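Local coordinates for protein glucose-6-phosphate isomerase (Plasmodium falciparum, PDB 3QKI) that probably catalyses the reversible conversion of alpha-D-glucose 6-phosphate into beta-D-fructose 6-phosphate, the second step of glycolysis, and forms a two-chain assembly, at residues F371-V376 and G438-V443; Y366-F371 and H412-Q417. All coordinates share one frame; numbering follows the deposited sequence.

Interaction 1: F371-V376 and G438-V443; sequences FDYKNV and GQVIPV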
loop_
_atom_site.group_PDB
_atom_site.type_symbol
_atom_site.label_atom_id
_atom_site.label_comp_id
_atom_site.label_asym_id
_atom_site.label_seq_id
_atom_site.Cartn_x
_atom_site.Cartn_y
_atom_site.Cartn_z
ATOM N N PHE A 371 18.935 -7.422 -15.261
ATOM C CA PHE A 371 18.217 -6.320 -15.914
ATOM C C PHE A 371 18.183 -5.090 -15.031
ATOM O O PHE A 371 17.730 -4.030 -15.471
ATOM C CB PHE A 371 16.799 -6.767 -16.285
ATOM C CG PHE A 371 16.750 -7.608 -17.528
ATOM C CD1 PHE A 371 17.062 -8.965 -17.485
ATOM C CD2 PHE A 371 16.380 -7.052 -18.747
ATOM C CE1 PHE A 371 17.033 -9.743 -18.644
ATOM C CE2 PHE A 371 16.328 -7.838 -19.903
ATOM C CZ PHE A 371 16.673 -9.174 -19.847
ATOM N N ASP A 372 18.638 -5.238 -13.775
ATOM C CA ASP A 372 18.667 -4.180 -12.772
ATOM C C ASP A 372 17.268 -3.640 -12.447
ATOM O O ASP A 372 17.087 -2.434 -12.200
ATOM C CB ASP A 372 19.699 -3.091 -13.142
ATOM C CG ASP A 372 20.420 -2.501 -11.951
ATOM O OD1 ASP A 372 20.528 -1.271 -11.886
ATOM O OD2 ASP A 372 20.909 -3.284 -11.096
ATOM N N TYR A 373 16.265 -4.539 -12.487
ATOM C CA TYR A 373 14.868 -4.239 -12.136
ATOM C C TYR A 373 14.715 -4.439 -10.627
ATOM O O TYR A 373 14.543 -5.562 -10.138
ATOM C CB TYR A 373 13.895 -5.123 -12.930
ATOM C CG TYR A 373 13.906 -4.888 -14.430
ATOM C CD1 TYR A 373 14.334 -3.672 -14.966
ATOM C CD2 TYR A 373 13.471 -5.871 -15.312
ATOM C CE1 TYR A 373 14.340 -3.450 -16.341
ATOM C CE2 TYR A 373 13.460 -5.653 -16.688
ATOM C CZ TYR A 373 13.910 -4.446 -17.197
ATOM O OH TYR A 373 13.933 -4.223 -18.554
ATOM N N LYS A 374 14.872 -3.345 -9.887
ATOM C CA LYS A 374 14.872 -3.338 -8.417
ATOM C C LYS A 374 13.494 -3.190 -7.750
ATOM O O LYS A 374 13.405 -2.892 -6.554
ATOM C CB LYS A 374 15.869 -2.315 -7.893
ATOM C CG LYS A 374 17.295 -2.487 -8.433
ATOM C CD LYS A 374 18.224 -1.605 -7.617
ATOM C CE LYS A 374 19.270 -0.953 -8.463
ATOM N NZ LYS A 374 20.381 -0.420 -7.635
ATOM N N ASN A 375 12.425 -3.453 -8.505
ATOM C CA ASN A 375 11.070 -3.375 -7.960
ATOM C C ASN A 375 10.264 -4.587 -8.359
ATOM O O ASN A 375 10.577 -5.215 -9.366
ATOM C CB ASN A 375 10.345 -2.118 -8.467
ATOM C CG ASN A 375 10.904 -0.845 -7.961
ATOM O OD1 ASN A 375 10.606 -0.399 -6.869
ATOM N ND2 ASN A 375 11.752 -0.244 -8.746
ATOM N N VAL A 376 9.220 -4.911 -7.572
ATOM C CA VAL A 376 8.259 -5.973 -7.873
ATOM C C VAL A 376 6.896 -5.388 -7.522
ATOM O O VAL A 376 6.708 -4.927 -6.388
ATOM C CB VAL A 376 8.477 -7.314 -7.095
ATOM C CG1 VAL A 376 7.329 -8.298 -7.364
ATOM C CG2 VAL A 376 9.825 -7.952 -7.404
ATOM N N GLY A 438 6.852 4.451 -18.024
ATOM C CA GLY A 438 7.952 4.968 -17.232
ATOM C C GLY A 438 8.963 3.866 -17.013
ATOM O O GLY A 438 9.143 2.986 -17.869
ATOM N N GLN A 439 9.592 3.868 -15.844
ATOM C CA GLN A 439 10.562 2.835 -15.523
ATOM C C GLN A 439 9.927 1.420 -15.518
ATOM O O GLN A 439 8.729 1.279 -15.194
ATOM C CB GLN A 439 11.309 3.193 -14.236
ATOM C CG GLN A 439 10.513 3.068 -12.966
ATOM C CD GLN A 439 11.388 3.365 -11.783
ATOM O OE1 GLN A 439 11.250 4.403 -11.144
ATOM N NE2 GLN A 439 12.346 2.497 -11.505
ATOM N N VAL A 440 10.693 0.413 -16.001
ATOM C CA VAL A 440 10.243 -0.983 -16.111
ATOM C C VAL A 440 10.115 -1.604 -14.718
ATOM O O VAL A 440 11.059 -1.559 -13.924
ATOM C CB VAL A 440 11.132 -1.844 -17.054
ATOM C CG1 VAL A 440 10.697 -3.312 -17.052
ATOM C CG2 VAL A 440 11.108 -1.304 -18.474
ATOM N N ILE A 441 8.926 -2.169 -14.433
ATOM C CA ILE A 441 8.594 -2.795 -13.149
ATOM C C ILE A 441 8.003 -4.199 -13.375
ATOM O O ILE A 441 6.837 -4.301 -13.767
ATOM C CB ILE A 441 7.654 -1.899 -12.279
ATOM C CG1 ILE A 441 8.390 -0.588 -11.879
ATOM C CG2 ILE A 441 7.189 -2.657 -11.006
ATOM C CD1 ILE A 441 7.666 0.424 -11.995
ATOM N N PRO A 442 8.776 -5.286 -13.096
ATOM C CA PRO A 442 8.224 -6.648 -13.247
ATOM C C PRO A 442 6.985 -6.810 -12.366
ATOM O O PRO A 442 6.982 -6.373 -11.218
ATOM C CB PRO A 442 9.370 -7.543 -12.754
ATOM C CG PRO A 442 10.597 -6.720 -13.025
ATOM C CD PRO A 442 10.184 -5.332 -12.659
ATOM N N VAL A 443 5.929 -7.385 -12.912
ATOM C CA VAL A 443 4.673 -7.545 -12.188
ATOM C C VAL A 443 4.370 -9.024 -11.926
ATOM O O VAL A 443 4.767 -9.901 -12.702
ATOM C CB VAL A 443 3.466 -6.810 -12.855
ATOM C CG1 VAL A 443 3.716 -5.320 -13.032
ATOM C CG2 VAL A 443 3.047 -7.438 -14.186
HETATM O O HOH W 1 11.974 -2.442 -11.465
#
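Asn375 and Val376 lie beside Ile441 and Pro442, with 5.4 Å between Val376 CA and Pro442 CA, while the end-to-end directions of 373-376 and 439-442 differ by 59°. No direct hydrogen bond joins the two segments. A water takes that part near Asn375, giving a proton to Val440 O at 2.8 Å and accepting a weak bond from Asn375 N. The Tyr373 ring carries much of the side-chain contact. With CG anti to its own carbonyl carbon (chi1 -65°), the ring turns one face to Val440, whose CG1 reaches over it in a CH-pi contact 3.7 Å from the centroid. The methyl, Val440 CG1, sits toward the hydroxyl-bearing rim, 3.4 Å from Tyr373 CZ. Phe371 CB covers the opposite face, also off centre, so the phenol is sandwiched between a methyl and a methylene.

The contact lies at the start of two parallel strands of the mixed sheet in the phosphoglucose isomerase fold. Strands 375-380 and 443-448 are neighbours there, and 438-443 is the connection from helix 428-437 into the second of them. Pro442, which has no N-H to give, presents its ring to the base of the Tyr373 side chain, Pro442 CG lying 3.7 Å from Tyr373 CB. Pro442 CD also comes to 3.3 Å from Asn375 O. Further along, Pro442 O approaches Val376 CA, and the backbone of Pro442 hydrogen-bonds that of Ala377, the next residue of strand 375-380. Ile441 CG2 packs at 4.1 Å against Asn375 CB, and the isoleucine also touches Leu434 of helix 428-437 and Phe420 of strand 418-420. Val418 of the second subunit packs on both Asn375 and Ile441.

Interaction 2: Y366-F371 and H412-Q417; sequences YNSHFF and HYNTCQ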
loop_
_atom_site.group_PDB
_atom_site.type_symbol
_atom_site.label_atom_id
_atom_site.label_comp_id
_atom_site.label_asym_id
_atom_site.label_seq_id
_atom_site.Cartn_x
_atom_site.Cartn_y
_atom_site.Cartn_z
ATOM N N TYR A 366 16.945 -13.128 -11.566
ATOM C CA TYR A 366 17.331 -12.810 -12.936
ATOM C C TYR A 366 16.976 -11.345 -13.294
ATOM O O TYR A 366 17.851 -10.592 -13.721
ATOM C CB TYR A 366 16.615 -13.795 -13.871
ATOM C CG TYR A 366 16.866 -13.590 -15.345
ATOM C CD1 TYR A 366 18.058 -14.008 -15.936
ATOM C CD2 TYR A 366 15.872 -13.076 -16.175
ATOM C CE1 TYR A 366 18.282 -13.858 -17.300
ATOM C CE2 TYR A 366 16.084 -12.919 -17.548
ATOM C CZ TYR A 366 17.288 -13.323 -18.106
ATOM O OH TYR A 366 17.494 -13.180 -19.454
ATOM N N ASN A 367 15.712 -10.942 -13.068
ATOM C CA ASN A 367 15.253 -9.566 -13.331
ATOM C C ASN A 367 16.023 -8.539 -12.549
ATOM O O ASN A 367 16.405 -7.501 -13.104
ATOM C CB ASN A 367 13.761 -9.426 -13.050
ATOM C CG ASN A 367 12.917 -10.084 -14.102
ATOM O OD1 ASN A 367 13.360 -10.283 -15.224
ATOM N ND2 ASN A 367 11.690 -10.454 -13.753
ATOM N N SER A 368 16.277 -8.819 -11.276
ATOM C CA SER A 368 17.007 -7.873 -10.426
ATOM C C SER A 368 18.501 -7.810 -10.784
ATOM O O SER A 368 19.049 -6.716 -10.935
ATOM C CB SER A 368 16.826 -8.235 -8.953
ATOM O OG SER A 368 17.675 -7.457 -8.112
ATOM N N HIS A 369 19.172 -8.980 -10.889
ATOM C CA HIS A 369 20.603 -8.993 -11.163
ATOM C C HIS A 369 21.037 -8.642 -12.571
ATOM O O HIS A 369 21.993 -7.892 -12.732
ATOM C CB HIS A 369 21.265 -10.297 -10.679
ATOM C CG HIS A 369 21.559 -10.274 -9.213
ATOM N ND1 HIS A 369 22.855 -10.374 -8.738
ATOM C CD2 HIS A 369 20.719 -10.102 -8.161
ATOM C CE1 HIS A 369 22.767 -10.261 -7.425
ATOM N NE2 HIS A 369 21.505 -10.092 -7.032
ATOM N N PHE A 370 20.361 -9.190 -13.577
ATOM C CA PHE A 370 20.747 -9.037 -14.979
ATOM C C PHE A 370 20.060 -7.910 -15.757
ATOM O O PHE A 370 20.604 -7.439 -16.757
ATOM C CB PHE A 370 20.705 -10.400 -15.682
ATOM C CG PHE A 370 21.485 -11.414 -14.885
ATOM C CD1 PHE A 370 22.864 -11.295 -14.740
ATOM C CD2 PHE A 370 20.834 -12.412 -14.171
ATOM C CE1 PHE A 370 23.573 -12.173 -13.924
ATOM C CE2 PHE A 370 21.548 -13.297 -13.367
ATOM C CZ PHE A 370 22.908 -13.158 -13.233
ATOM N N PHE A 371 18.935 -7.422 -15.261
ATOM C CA PHE A 371 18.217 -6.320 -15.914
ATOM C C PHE A 371 18.183 -5.090 -15.031
ATOM O O PHE A 371 17.730 -4.030 -15.471
ATOM C CB PHE A 371 16.799 -6.767 -16.285
ATOM C CG PHE A 371 16.750 -7.608 -17.528
ATOM C CD1 PHE A 371 17.062 -8.965 -17.485
ATOM C CD2 PHE A 371 16.380 -7.052 -18.747
ATOM C CE1 PHE A 371 17.033 -9.743 -18.644
ATOM C CE2 PHE A 371 16.328 -7.838 -19.903
ATOM C CZ PHE A 371 16.673 -9.174 -19.847
ATOM N N HIS A 412 27.862 -5.779 -2.406
ATOM C CA HIS A 412 27.453 -4.585 -3.151
ATOM C C HIS A 412 26.435 -4.880 -4.245
ATOM O O HIS A 412 25.908 -3.940 -4.847
ATOM C CB HIS A 412 28.691 -3.825 -3.673
ATOM C CG HIS A 412 29.642 -3.506 -2.562
ATOM N ND1 HIS A 412 29.445 -2.394 -1.733
ATOM C CD2 HIS A 412 30.686 -4.233 -2.085
ATOM C CE1 HIS A 412 30.407 -2.459 -0.819
ATOM N NE2 HIS A 412 31.173 -3.554 -0.982
ATOM N N TYR A 413 26.148 -6.166 -4.492
ATOM C CA TYR A 413 25.178 -6.541 -5.509
ATOM C C TYR A 413 23.747 -6.353 -4.971
ATOM O O TYR A 413 23.542 -6.110 -3.770
ATOM C CB TYR A 413 25.412 -7.971 -6.042
ATOM C CG TYR A 413 25.493 -9.050 -4.980
ATOM C CD1 TYR A 413 24.339 -9.588 -4.411
ATOM C CD2 TYR A 413 26.721 -9.594 -4.603
ATOM C CE1 TYR A 413 24.407 -10.608 -3.461
ATOM C CE2 TYR A 413 26.797 -10.641 -3.681
ATOM C CZ TYR A 413 25.641 -11.115 -3.082
ATOM O OH TYR A 413 25.710 -12.148 -2.184
ATOM N N ASN A 414 22.765 -6.444 -5.871
ATOM C CA ASN A 414 21.362 -6.263 -5.541
ATOM C C ASN A 414 20.835 -7.328 -4.599
ATOM O O ASN A 414 21.094 -8.510 -4.796
ATOM C CB ASN A 414 20.500 -6.238 -6.813
ATOM C CG ASN A 414 20.692 -5.018 -7.671
ATOM O OD1 ASN A 414 21.350 -4.054 -7.289
ATOM N ND2 ASN A 414 20.110 -5.040 -8.859
ATOM N N THR A 415 20.088 -6.897 -3.579
ATOM C CA THR A 415 19.377 -7.822 -2.715
ATOM C C THR A 415 17.891 -7.648 -2.992
ATOM O O THR A 415 17.529 -7.488 -4.171
ATOM C CB THR A 415 19.916 -7.907 -1.285
ATOM O OG1 THR A 415 19.763 -6.634 -0.630
ATOM C CG2 THR A 415 21.387 -8.387 -1.248
ATOM N N CYS A 416 17.029 -7.687 -1.961
ATOM C CA CYS A 416 15.582 -7.616 -2.207
ATOM C C CYS A 416 15.127 -6.367 -2.926
ATOM O O CYS A 416 15.572 -5.258 -2.608
ATOM C CB CYS A 416 14.782 -7.823 -0.932
ATOM S SG CYS A 416 13.043 -8.160 -1.232
ATOM N N GLN A 417 14.195 -6.562 -3.864
ATOM C CA GLN A 417 13.540 -5.475 -4.585
ATOM C C GLN A 417 12.597 -4.718 -3.636
ATOM O O GLN A 417 12.248 -5.223 -2.560
ATOM C CB GLN A 417 12.682 -6.041 -5.736
ATOM C CG GLN A 417 13.467 -6.709 -6.857
ATOM C CD GLN A 417 13.417 -8.208 -6.723
ATOM O OE1 GLN A 417 13.627 -8.757 -5.646
ATOM N NE2 GLN A 417 13.120 -8.901 -7.827
HETATM O O HOH W 2 16.691 -5.657 -6.238
HETATM O O HOH W 3 18.207 -9.227 -6.166
#
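Ser368 OG is swung opposite its backbone N (chi1 172°) and meets Asn414 CB at 3.3 Å, while Asn414 sets CG anti to its carbonyl carbon (chi1 -69°), which lets its amide reach the backbone of Ser368. The arrangement binds the last turns of helix 356-371 to the loop that runs from helix 388-400 into strand 418-420, in the part of the phosphoglucose isomerase fold built on the mixed sheet. Asn414 is gripped through both side chain and backbone. Asn414 ND2 donates to Ser368 O at 2.9 Å in a bent bond. The carbonyl lies close to the amide plane, yet the donor stands well above the plane of that carbonyl. In return His369 NE2 donates to Asn414 O at 2.8 Å, with the acceptor tilted 29° out of the His369 ring plane. His369 ND1 pairs with Tyr29 OH, so both ring nitrogens are engaged, and Phe365 stacks on the imidazole.

Tyr413 adds an apolar touch at the imidazole's edge, Tyr413 CD1 lying 3.5 Å from His369 CE1; the two planes are oblique, neither stacked nor perpendicular. The Tyr413 hydroxyl bonds Leu544 O. The bent side chain of Gln417 brings its NE2 to 3.9 Å from Ser368 CB, with that NE2 bonded to Ser364 OG one turn earlier. Two waters sit beside the serine, both reaching Ser368 OG. One water donates to Thr415 O at 2.9 Å; the second water O lies 2.7 Å from both Ser368 OG and Thr415 O, its protons shared among several acceptors.

How the interactions relate
Both contacts are partly buried, and they interleave along the chain, their segments alternating in the order 366-371, 371-376, 412-417, 438-443. Helix 356-371 leads through 372-374 into strand 375-380, with Phe371 belonging to both contacts. Their centres are 10 Å apart. Interaction 1, at the start of two parallel strands, relies on apolar packing and one water, whereas interaction 2, where a helix end meets a loop, relies on direct hydrogen bonds and two waters. They are stitched together by probable hydrogen bonds from Asn414 ND2 to Asp372 OD2 (3.0 Å) and from Tyr373 N to Asn367 O, and Gln417 packs on Val376. Both touch the second subunit, interaction 1 with more residues.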